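Local coordinates for protein putative rRNA methylase (Clostridium thermocellum ATCC 27405, PDB 3EEY) that binds S-adenosylmethionine and is probably a methyltransferase of the Rossmann-like class, perhaps acting on ribosomal RNA, at residues 84-89 / 95-100; 120-125 / 154-159; 124-129 / 133-138. All blocks are in the same frame, centred on the assembly; numbering follows the deposited sequence. Where two conformers were deposited one is given.

Interaction 1: 84-89 / 95-100. With SAM (S-adenosylmethionine), chain K.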
loop_
_atom_site.group_PDB
_atom_site.type_symbol
_atom_site.label_atom_id
_atom_site.label_comp_id
_atom_site.label_asym_id
_atom_site.label_seq_id
_atom_site.Cartn_x
_atom_site.Cartn_y
_atom_site.Cartn_z
ATOM N N GLN A 84 1.591 7.702 -24.745
ATOM C CA GLN A 84 2.555 6.798 -25.386
ATOM C C GLN A 84 3.647 7.535 -26.173
ATOM O O GLN A 84 4.694 6.965 -26.460
ATOM C CB GLN A 84 1.837 5.779 -26.285
ATOM C CG GLN A 84 1.176 6.341 -27.537
ATOM C CD GLN A 84 -0.266 6.768 -27.316
ATOM O OE1 GLN A 84 -0.679 7.064 -26.195
ATOM N NE2 GLN A 84 -1.034 6.807 -28.393
ATOM N N ASN A 85 3.400 8.807 -26.489
ATOM C CA ASN A 85 4.343 9.632 -27.238
ATOM C C ASN A 85 5.042 10.678 -26.374
ATOM O O ASN A 85 5.552 11.665 -26.909
ATOM C CB ASN A 85 3.627 10.340 -28.395
ATOM C CG ASN A 85 2.974 9.381 -29.370
ATOM O OD1 ASN A 85 3.580 8.401 -29.810
ATOM N ND2 ASN A 85 1.730 9.674 -29.736
ATOM N N MET A 86 5.072 10.460 -25.055
ATOM C CA MET A 86 5.582 11.459 -24.105
ATOM C C MET A 86 7.073 11.770 -24.273
ATOM O O MET A 86 7.535 12.852 -23.898
ATOM C CB MET A 86 5.212 11.124 -22.634
ATOM C CG MET A 86 6.037 10.037 -21.933
ATOM S SD MET A 86 5.801 9.877 -20.139
ATOM C CE MET A 86 4.056 9.472 -20.085
ATOM N N ASP A 87 7.808 10.827 -24.861
ATOM C CA ASP A 87 9.251 10.969 -25.097
ATOM C C ASP A 87 9.602 11.975 -26.203
ATOM O O ASP A 87 10.733 12.457 -26.273
ATOM C CB ASP A 87 9.882 9.605 -25.403
ATOM C CG ASP A 87 9.246 8.912 -26.601
ATOM O OD1 ASP A 87 8.023 9.048 -26.820
ATOM O OD2 ASP A 87 9.975 8.207 -27.325
ATOM N N LYS A 88 8.628 12.284 -27.057
ATOM C CA LYS A 88 8.783 13.295 -28.110
ATOM C C LYS A 88 8.793 14.728 -27.568
ATOM O O LYS A 88 9.232 15.654 -28.253
ATOM C CB LYS A 88 7.668 13.158 -29.154
ATOM C CG LYS A 88 7.732 11.879 -29.970
ATOM C CD LYS A 88 6.551 11.738 -30.905
ATOM C CE LYS A 88 6.602 10.396 -31.604
ATOM N NZ LYS A 88 5.363 10.102 -32.371
ATOM N N TYR A 89 8.317 14.905 -26.338
ATOM C CA TYR A 89 8.100 16.232 -25.791
ATOM C C TYR A 89 8.973 16.497 -24.580
ATOM O O TYR A 89 9.191 17.647 -24.200
ATOM C CB TYR A 89 6.629 16.405 -25.424
ATOM C CG TYR A 89 5.672 16.189 -26.571
ATOM C CD1 TYR A 89 5.294 17.248 -27.400
ATOM C CD2 TYR A 89 5.123 14.929 -26.817
ATOM C CE1 TYR A 89 4.398 17.052 -28.457
ATOM C CE2 TYR A 89 4.230 14.723 -27.870
ATOM C CZ TYR A 89 3.877 15.790 -28.685
ATOM O OH TYR A 89 2.990 15.598 -29.715
ATOM N N LYS A 95 10.579 13.492 -12.133
ATOM C CA LYS A 95 10.482 12.987 -10.766
ATOM C C LYS A 95 9.283 12.061 -10.587
ATOM O O LYS A 95 9.373 11.066 -9.873
ATOM C CB LYS A 95 10.422 14.140 -9.763
ATOM C CG LYS A 95 10.694 13.748 -8.311
ATOM C CD LYS A 95 12.142 13.312 -8.099
ATOM C CE LYS A 95 12.582 13.487 -6.653
ATOM N NZ LYS A 95 12.696 14.928 -6.283
ATOM N N ALA A 96 8.168 12.393 -11.236
ATOM C CA ALA A 96 6.935 11.647 -11.055
ATOM C C ALA A 96 6.056 11.653 -12.286
ATOM O O ALA A 96 6.111 12.579 -13.082
ATOM C CB ALA A 96 6.166 12.167 -9.854
ATOM N N VAL A 97 5.270 10.588 -12.450
ATOM C CA VAL A 97 4.269 10.495 -13.511
ATOM C C VAL A 97 2.988 9.937 -12.895
ATOM O O VAL A 97 3.030 8.970 -12.151
ATOM C CB VAL A 97 4.722 9.591 -14.696
ATOM C CG1 VAL A 97 3.793 9.753 -15.897
ATOM C CG2 VAL A 97 6.138 9.904 -15.133
ATOM N N MET A 98 1.853 10.557 -13.195
ATOM C CA MET A 98 0.578 10.072 -12.697
ATOM C C MET A 98 -0.269 9.506 -13.841
ATOM O O MET A 98 -0.483 10.170 -14.856
ATOM C CB MET A 98 -0.186 11.169 -11.932
ATOM C CG MET A 98 0.517 11.721 -10.684
ATOM S SD MET A 98 -0.453 12.965 -9.772
ATOM C CE MET A 98 -1.468 11.990 -8.702
ATOM N N PHE A 99 -0.723 8.267 -13.673
ATOM C CA PHE A 99 -1.695 7.647 -14.583
ATOM C C PHE A 99 -3.007 7.433 -13.861
ATOM O O PHE A 99 -3.043 6.932 -12.728
ATOM C CB PHE A 99 -1.197 6.290 -15.081
ATOM C CG PHE A 99 -0.119 6.377 -16.104
ATOM C CD1 PHE A 99 -0.428 6.381 -17.457
ATOM C CD2 PHE A 99 1.207 6.447 -15.721
ATOM C CE1 PHE A 99 0.572 6.453 -18.403
ATOM C CE2 PHE A 99 2.217 6.515 -16.661
ATOM C CZ PHE A 99 1.906 6.528 -17.998
ATOM N N ASN A 100 -4.087 7.808 -14.524
ATOM C CA ASN A 100 -5.428 7.558 -14.026
ATOM C C ASN A 100 -6.216 6.885 -15.147
ATOM O O ASN A 100 -6.627 7.538 -16.099
ATOM C CB ASN A 100 -6.050 8.888 -13.611
ATOM C CG ASN A 100 -7.013 8.749 -12.468
ATOM O OD1 ASN A 100 -8.174 8.409 -12.669
ATOM N ND2 ASN A 100 -6.542 9.020 -11.254
HETATM N N SAM K . -6.749 12.516 -13.772
HETATM C CA SAM K . -8.018 12.792 -14.515
HETATM C C SAM K . -8.881 13.843 -13.811
HETATM O O SAM K . -10.089 13.966 -14.046
HETATM O OXT SAM K . -8.374 14.610 -12.994
HETATM C CB SAM K . -8.777 11.496 -14.779
HETATM C CG SAM K . -8.288 10.780 -16.034
HETATM S SD SAM K . -9.596 9.889 -16.919
HETATM C CE SAM K . -9.858 8.489 -15.795
HETATM C "C5'" SAM K . -8.638 9.167 -18.279
HETATM C "C4'" SAM K . -8.221 10.249 -19.280
HETATM O "O4'" SAM K . -7.174 9.796 -20.118
HETATM C "C3'" SAM K . -9.372 10.675 -20.190
HETATM O "O3'" SAM K . -9.478 12.079 -20.148
HETATM C "C2'" SAM K . -8.971 10.198 -21.573
HETATM O "O2'" SAM K . -9.413 11.057 -22.607
HETATM C "C1'" SAM K . -7.451 10.175 -21.452
HETATM N N9 SAM K . -6.790 9.267 -22.410
HETATM C C8 SAM K . -7.305 8.159 -23.043
HETATM N N7 SAM K . -6.339 7.637 -23.839
HETATM C C5 SAM K . -5.224 8.400 -23.719
HETATM C C6 SAM K . -3.959 8.338 -24.294
HETATM N N6 SAM K . -3.625 7.380 -25.155
HETATM N N1 SAM K . -3.032 9.300 -23.962
HETATM C C2 SAM K . -3.324 10.317 -23.081
HETATM N N3 SAM K . -4.571 10.364 -22.510
HETATM C C4 SAM K . -5.502 9.428 -22.826
#
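Met-86 meets Val-97 and Phe-99 through a single atom, its terminal methyl CE. Met-86 CE lies 4.2 Å from Val-97 CG1 and also 4.2 Å from Phe-99 CZ, the far corner of the ring. It approaches that ring obliquely. The Met-86 side chain extends at chi2 and turns at chi3 (61°), and this bend swings CE toward the strand. Val-97 and Phe-99 are two apart on the strand. Val-97 points at the loop, and the far end of the Phe-99 ring comes near it, so one methyl can touch both. No hydrogen bond joins the two segments, and the three side chains are buried. The Phe-99 ring also meets the ring of His-83, with the planes at about 60°. Helix 115-128 packs on Phe-99 through Ala-121 and Leu-122.

S-adenosylmethionine makes its hydrogen bond to this contact through Gln-84. The exocyclic amine N6 of the ligand donates to Gln-84 OE1 at 3.1 Å, and the bond is nearly straight, at 171°. Gln-84 CG lies between the backbone N and the carbonyl carbon, and the chain bends again at chi2 to bring OE1 to N6 of the adenine. Asp-54, Gln-56, His-83, Asn-33, Asn-35 and Thr-30 make further hydrogen bonds to the ligand.

At the other end of the cofactor, Asn-100 makes close contacts. Asn-100 O is 3.4 Å from the ligand methyl CE, and Asn-100 OD1 is 3.6 Å from the same carbon. Asn-100 CB lies 3.7 Å from the ligand amino N.

The chemistry divides by position. The amide of Gln-84 reads the adenine amine, while two oxygens of Asn-100 lie near the methyl on the sulfonium. Their partial negative charge would probably suit the positive charge shared by that group.

Interaction 2: 120-125 / 154-159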
loop_
_atom_site.group_PDB
_atom_site.type_symbol
_atom_site.label_atom_id
_atom_site.label_comp_id
_atom_site.label_asym_id
_atom_site.label_seq_id
_atom_site.Cartn_x
_atom_site.Cartn_y
_atom_site.Cartn_z
ATOM N N GLN A 120 2.886 1.076 -23.449
ATOM C CA GLN A 120 3.864 1.929 -24.131
ATOM C C GLN A 120 4.249 3.154 -23.306
ATOM O O GLN A 120 5.436 3.409 -23.104
ATOM C CB GLN A 120 3.315 2.425 -25.463
ATOM C CG GLN A 120 3.551 1.542 -26.646
ATOM C CD GLN A 120 3.273 2.288 -27.922
ATOM O OE1 GLN A 120 4.036 3.182 -28.305
ATOM N NE2 GLN A 120 2.165 1.950 -28.581
ATOM N N ALA A 121 3.244 3.907 -22.843
ATOM C CA ALA A 121 3.471 5.102 -22.004
ATOM C C ALA A 121 4.173 4.775 -20.703
ATOM O O ALA A 121 5.017 5.552 -20.251
ATOM C CB ALA A 121 2.184 5.802 -21.711
ATOM N N LEU A 122 3.820 3.634 -20.102
ATOM C CA LEU A 122 4.495 3.166 -18.891
ATOM C C LEU A 122 5.977 2.876 -19.120
ATOM O O LEU A 122 6.791 3.202 -18.272
ATOM C CB LEU A 122 3.796 1.948 -18.292
ATOM C CG LEU A 122 2.477 2.189 -17.559
ATOM C CD1 LEU A 122 1.733 0.876 -17.369
ATOM C CD2 LEU A 122 2.701 2.892 -16.233
ATOM N N SER A 123 6.315 2.275 -20.258
ATOM C CA SER A 123 7.725 2.067 -20.642
ATOM C C SER A 123 8.463 3.391 -20.815
ATOM O O SER A 123 9.597 3.534 -20.355
ATOM C CB SER A 123 7.840 1.273 -21.946
ATOM O OG SER A 123 6.853 0.261 -22.015
ATOM N N LYS A 124 7.808 4.343 -21.485
ATOM C CA LYS A 124 8.372 5.670 -21.734
ATOM C C LYS A 124 8.576 6.423 -20.428
ATOM O O LYS A 124 9.625 7.037 -20.217
ATOM C CB LYS A 124 7.478 6.490 -22.683
ATOM C CG LYS A 124 7.301 5.936 -24.107
ATOM C CD LYS A 124 8.616 5.463 -24.729
ATOM C CE LYS A 124 8.552 5.295 -26.249
ATOM N NZ LYS A 124 7.181 5.135 -26.809
ATOM N N ALA A 125 7.575 6.360 -19.554
ATOM C CA ALA A 125 7.644 6.990 -18.241
ATOM C C ALA A 125 8.742 6.371 -17.384
ATOM O O ALA A 125 9.453 7.092 -16.687
ATOM C CB ALA A 125 6.306 6.903 -17.533
ATOM N N LEU A 154 -1.291 -5.057 -15.484
ATOM C CA LEU A 154 -0.744 -5.808 -14.361
ATOM C C LEU A 154 0.171 -6.957 -14.791
ATOM O O LEU A 154 1.208 -7.185 -14.168
ATOM C CB LEU A 154 -1.863 -6.310 -13.433
ATOM C CG LEU A 154 -2.577 -5.263 -12.559
ATOM C CD1 LEU A 154 -3.784 -5.853 -11.832
ATOM C CD2 LEU A 154 -1.639 -4.610 -11.552
ATOM N N GLU A 155 -0.196 -7.651 -15.864
ATOM C CA GLU A 155 0.646 -8.719 -16.418
ATOM C C GLU A 155 1.964 -8.170 -16.955
ATOM O O GLU A 155 3.009 -8.794 -16.785
ATOM C CB GLU A 155 -0.092 -9.506 -17.507
ATOM C CG GLU A 155 0.530 -10.862 -17.800
ATOM C CD GLU A 155 0.048 -11.471 -19.106
ATOM O OE1 GLU A 155 -0.903 -10.933 -19.712
ATOM O OE2 GLU A 155 0.628 -12.493 -19.529
ATOM N N PHE A 156 1.908 -7.002 -17.591
ATOM C CA PHE A 156 3.113 -6.293 -18.008
ATOM C C PHE A 156 3.989 -5.883 -16.823
ATOM O O PHE A 156 5.208 -6.076 -16.847
ATOM C CB PHE A 156 2.772 -5.058 -18.865
ATOM C CG PHE A 156 3.935 -4.107 -19.050
ATOM C CD1 PHE A 156 5.015 -4.451 -19.864
ATOM C CD2 PHE A 156 3.950 -2.869 -18.404
ATOM C CE1 PHE A 156 6.092 -3.587 -20.034
ATOM C CE2 PHE A 156 5.024 -1.994 -18.556
ATOM C CZ PHE A 156 6.098 -2.349 -19.377
ATOM N N LEU A 157 3.366 -5.305 -15.801
ATOM C CA LEU A 157 4.093 -4.774 -14.642
ATOM C C LEU A 157 4.690 -5.828 -13.709
ATOM O O LEU A 157 5.670 -5.545 -13.017
ATOM C CB LEU A 157 3.227 -3.801 -13.855
ATOM C CG LEU A 157 2.957 -2.466 -14.552
ATOM C CD1 LEU A 157 1.960 -1.669 -13.746
ATOM C CD2 LEU A 157 4.232 -1.673 -14.774
ATOM N N LYS A 158 4.121 -7.034 -13.715
ATOM C CA LYS A 158 4.707 -8.182 -13.017
ATOM C C LYS A 158 6.077 -8.563 -13.569
ATOM O O LYS A 158 6.891 -9.150 -12.843
ATOM C CB LYS A 158 3.785 -9.402 -13.104
ATOM C CG LYS A 158 2.624 -9.409 -12.116
ATOM C CD LYS A 158 1.551 -10.424 -12.528
ATOM C CE LYS A 158 0.253 -10.255 -11.735
ATOM N NZ LYS A 158 0.349 -10.839 -10.367
ATOM N N GLY A 159 6.327 -8.222 -14.838
ATOM C CA GLY A 159 7.570 -8.561 -15.529
ATOM C C GLY A 159 8.714 -7.565 -15.410
ATOM O O GLY A 159 9.819 -7.837 -15.858
#
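Helices 115-128 and 148-157 come nearest here at Leu-122 and Leu-157, whose CA atoms are 9.0 Å apart. Both helices pack on one face of the central sheet of a Rossmann-like methyltransferase fold, and the contact joins them side by side.

Phe-156 makes the main bridge. Its CG is anti to the backbone N (chi1 166°), which carries the ring out toward helix 115-128. The ring meets two consecutive residues there, and both approach it obliquely. Phe-156 CE2 touches Leu-122 CB at 4.1 Å. Phe-156 CZ comes close to Ser-123 OG, but this is packing without a hydrogen bond between the segments. Ser-123 OG is instead bonded to the backbone O of Ile-119, one turn earlier in its own helix. That bond keeps the hydroxyl satisfied within the helix while its oxygen lies near the ring.

Deeper in the contact, Leu-122 and Leu-157 are both buried. They meet by their branch methyls, and the spacing there is looser. Strand 181-187 lies beneath them: Ile-185 touches both leucines, and Val-183 touches Leu-157. Phe-156 is only partly buried, so the contact runs from the sheet outward. Leu-154 and Lys-158 also pack on Ile-173 of the second subunit.

At the outer side Ser-123 OG lies 3.8 Å from Phe-156 CZ; further in, Leu-122 CD1 is 4.4 Å from Leu-157 CD2.

Interaction 3: 124-129 / 133-138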
loop_
_atom_site.group_PDB
_atom_site.type_symbol
_atom_site.label_atom_id
_atom_site.label_comp_id
_atom_site.label_asym_id
_atom_site.label_seq_id
_atom_site.Cartn_x
_atom_site.Cartn_y
_atom_site.Cartn_z
ATOM N N LYS A 124 7.808 4.343 -21.485
ATOM C CA LYS A 124 8.372 5.670 -21.734
ATOM C C LYS A 124 8.576 6.423 -20.428
ATOM O O LYS A 124 9.625 7.037 -20.217
ATOM C CB LYS A 124 7.478 6.490 -22.683
ATOM C CG LYS A 124 7.301 5.936 -24.107
ATOM C CD LYS A 124 8.616 5.463 -24.729
ATOM C CE LYS A 124 8.552 5.295 -26.249
ATOM N NZ LYS A 124 7.181 5.135 -26.809
ATOM N N ALA A 125 7.575 6.360 -19.554
ATOM C CA ALA A 125 7.644 6.990 -18.241
ATOM C C ALA A 125 8.742 6.371 -17.384
ATOM O O ALA A 125 9.453 7.092 -16.687
ATOM C CB ALA A 125 6.306 6.903 -17.533
ATOM N N MET A 126 8.872 5.041 -17.438
ATOM C CA MET A 126 9.925 4.332 -16.693
ATOM C C MET A 126 11.331 4.717 -17.169
ATOM O O MET A 126 12.241 4.834 -16.354
ATOM C CB MET A 126 9.716 2.807 -16.714
ATOM C CG MET A 126 8.775 2.269 -15.627
ATOM S SD MET A 126 8.570 0.467 -15.498
ATOM C CE MET A 126 7.414 0.171 -16.822
ATOM N N GLU A 127 11.495 4.918 -18.479
ATOM C CA GLU A 127 12.753 5.405 -19.051
ATOM C C GLU A 127 13.059 6.838 -18.609
ATOM O O GLU A 127 14.193 7.161 -18.255
ATOM C CB GLU A 127 12.710 5.331 -20.582
ATOM C CG GLU A 127 13.081 3.966 -21.160
ATOM C CD GLU A 127 12.488 3.710 -22.539
ATOM O OE1 GLU A 127 12.266 4.682 -23.302
ATOM O OE2 GLU A 127 12.246 2.523 -22.861
ATOM N N LEU A 128 12.029 7.687 -18.631
ATOM C CA LEU A 128 12.153 9.111 -18.299
ATOM C C LEU A 128 12.365 9.409 -16.820
ATOM O O LEU A 128 12.815 10.497 -16.479
ATOM C CB LEU A 128 10.926 9.882 -18.811
ATOM C CG LEU A 128 10.893 10.288 -20.289
ATOM C CD1 LEU A 128 9.517 10.788 -20.679
ATOM C CD2 LEU A 128 11.951 11.348 -20.591
ATOM N N LEU A 129 12.029 8.452 -15.954
ATOM C CA LEU A 129 12.155 8.608 -14.501
ATOM C C LEU A 129 13.582 8.700 -14.040
ATOM O O LEU A 129 14.432 7.916 -14.470
ATOM C CB LEU A 129 11.525 7.429 -13.760
ATOM C CG LEU A 129 10.086 7.461 -13.258
ATOM C CD1 LEU A 129 9.935 6.352 -12.232
ATOM C CD2 LEU A 129 9.716 8.806 -12.651
ATOM N N GLY A 133 12.561 8.190 -8.393
ATOM C CA GLY A 133 11.323 8.783 -8.897
ATOM C C GLY A 133 10.169 7.802 -8.851
ATOM O O GLY A 133 10.396 6.617 -8.683
ATOM N N ILE A 134 8.937 8.290 -9.013
ATOM C CA ILE A 134 7.741 7.453 -8.827
ATOM C C ILE A 134 6.723 7.581 -9.954
ATOM O O ILE A 134 6.543 8.647 -10.514
ATOM C CB ILE A 134 7.084 7.695 -7.422
ATOM C CG1 ILE A 134 6.016 6.643 -7.111
ATOM C CG2 ILE A 134 6.471 9.109 -7.307
ATOM C CD1 ILE A 134 6.203 5.923 -5.810
ATOM N N ILE A 135 6.092 6.473 -10.312
ATOM C CA ILE A 135 4.907 6.486 -11.155
ATOM C C ILE A 135 3.780 5.939 -10.300
ATOM O O ILE A 135 3.943 4.901 -9.665
ATOM C CB ILE A 135 5.067 5.596 -12.415
ATOM C CG1 ILE A 135 6.189 6.127 -13.305
ATOM C CG2 ILE A 135 3.747 5.512 -13.218
ATOM C CD1 ILE A 135 6.856 5.074 -14.164
ATOM N N THR A 136 2.648 6.644 -10.263
ATOM C CA THR A 136 1.435 6.088 -9.676
ATOM C C THR A 136 0.416 5.784 -10.777
ATOM O O THR A 136 0.267 6.554 -11.716
ATOM C CB THR A 136 0.815 7.018 -8.613
ATOM O OG1 THR A 136 0.405 8.239 -9.233
ATOM C CG2 THR A 136 1.817 7.317 -7.502
ATOM N N VAL A 137 -0.240 4.635 -10.670
ATOM C CA VAL A 137 -1.256 4.199 -11.631
ATOM C C VAL A 137 -2.524 3.827 -10.857
ATOM O O VAL A 137 -2.556 2.828 -10.134
ATOM C CB VAL A 137 -0.769 2.976 -12.469
ATOM C CG1 VAL A 137 -1.708 2.697 -13.632
ATOM C CG2 VAL A 137 0.644 3.184 -12.979
ATOM N N VAL A 138 -3.562 4.655 -10.970
ATOM C CA VAL A 138 -4.865 4.297 -10.423
ATOM C C VAL A 138 -5.631 3.573 -11.538
ATOM O O VAL A 138 -5.893 4.144 -12.588
ATOM C CB VAL A 138 -5.645 5.524 -9.879
ATOM C CG1 VAL A 138 -6.961 5.092 -9.253
ATOM C CG2 VAL A 138 -4.819 6.265 -8.841
#
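Ile-135 reaches from its strand toward the helix and puts CD1 among three side chains of segment 124-129. Its CG1 is anti to the carbonyl carbon (chi1 -63°), and the extended chi2 carries CD1 on to the helix. Met-126 and Ile-135 cross at about a right angle. Ile-135 CD1 sits 3.7 Å from Met-126 CG, near the root of the methionine side chain. Ala-125 CB lies 3.9 Å from Ile-135 CD1. Its short side chain is consistent with the close backbone approach, with the CA atoms of Ala-125 and Ile-135 7.6 Å apart.

Leu-129 meets Ile-135 at a slant. Leu-129 CD1 lies 3.9 Å from Ile-135 CD1, and Leu-129 CG is near both CG1 and CD1 of the isoleucine. The leucine also lies over the start of the strand. Leu-129 CD1 packs 3.6 Å from Gly-133 O, and Leu-129 CD2 is 3.8 Å from Ile-134 N. Gly-133 has no side chain, and Leu-129 CD2 occupies the direction a CB would take.

The side chain to side chain contacts are apolar; no hydrogen bond joins the segments. All six touching residues are buried. Leu-129 is where the chain stops being helical; it reverses in the residues before Gly-133.

Strand 133-139 lies between strands 94-101 and 181-187. Phe-99 and Ile-185 from these neighbours touch Ile-135. Lys-187 NZ bonds the backbone O of Met-126 and of Leu-129. On the other face, Ile-134 packs on Ile-16 and Phe-19 of helix 8-19.

In the fold
Along the chain, interaction 1 comes first. It closes a short loop between the 3-10 turn after strand 76-79 and strand 94-101. The chain then enters helix 115-128, from which interactions 2 and 3 both start. Interaction 3 closes the tight turn from this helix into strand 133-139. Interaction 2 spans farther, to helix 148-157, so it encloses that turn, and the two share Lys-124 and Ala-125. Met-126 CE also touches Phe-156 and Leu-157, which joins them directly. Strands 94-101 and 133-139 are neighbours, bonded from Phe-99 to Thr-136 and Val-138, and Lys-124 NZ reaches Gln-84 O. The cofactor-side loop, two helices and the sheet centre are thus linked.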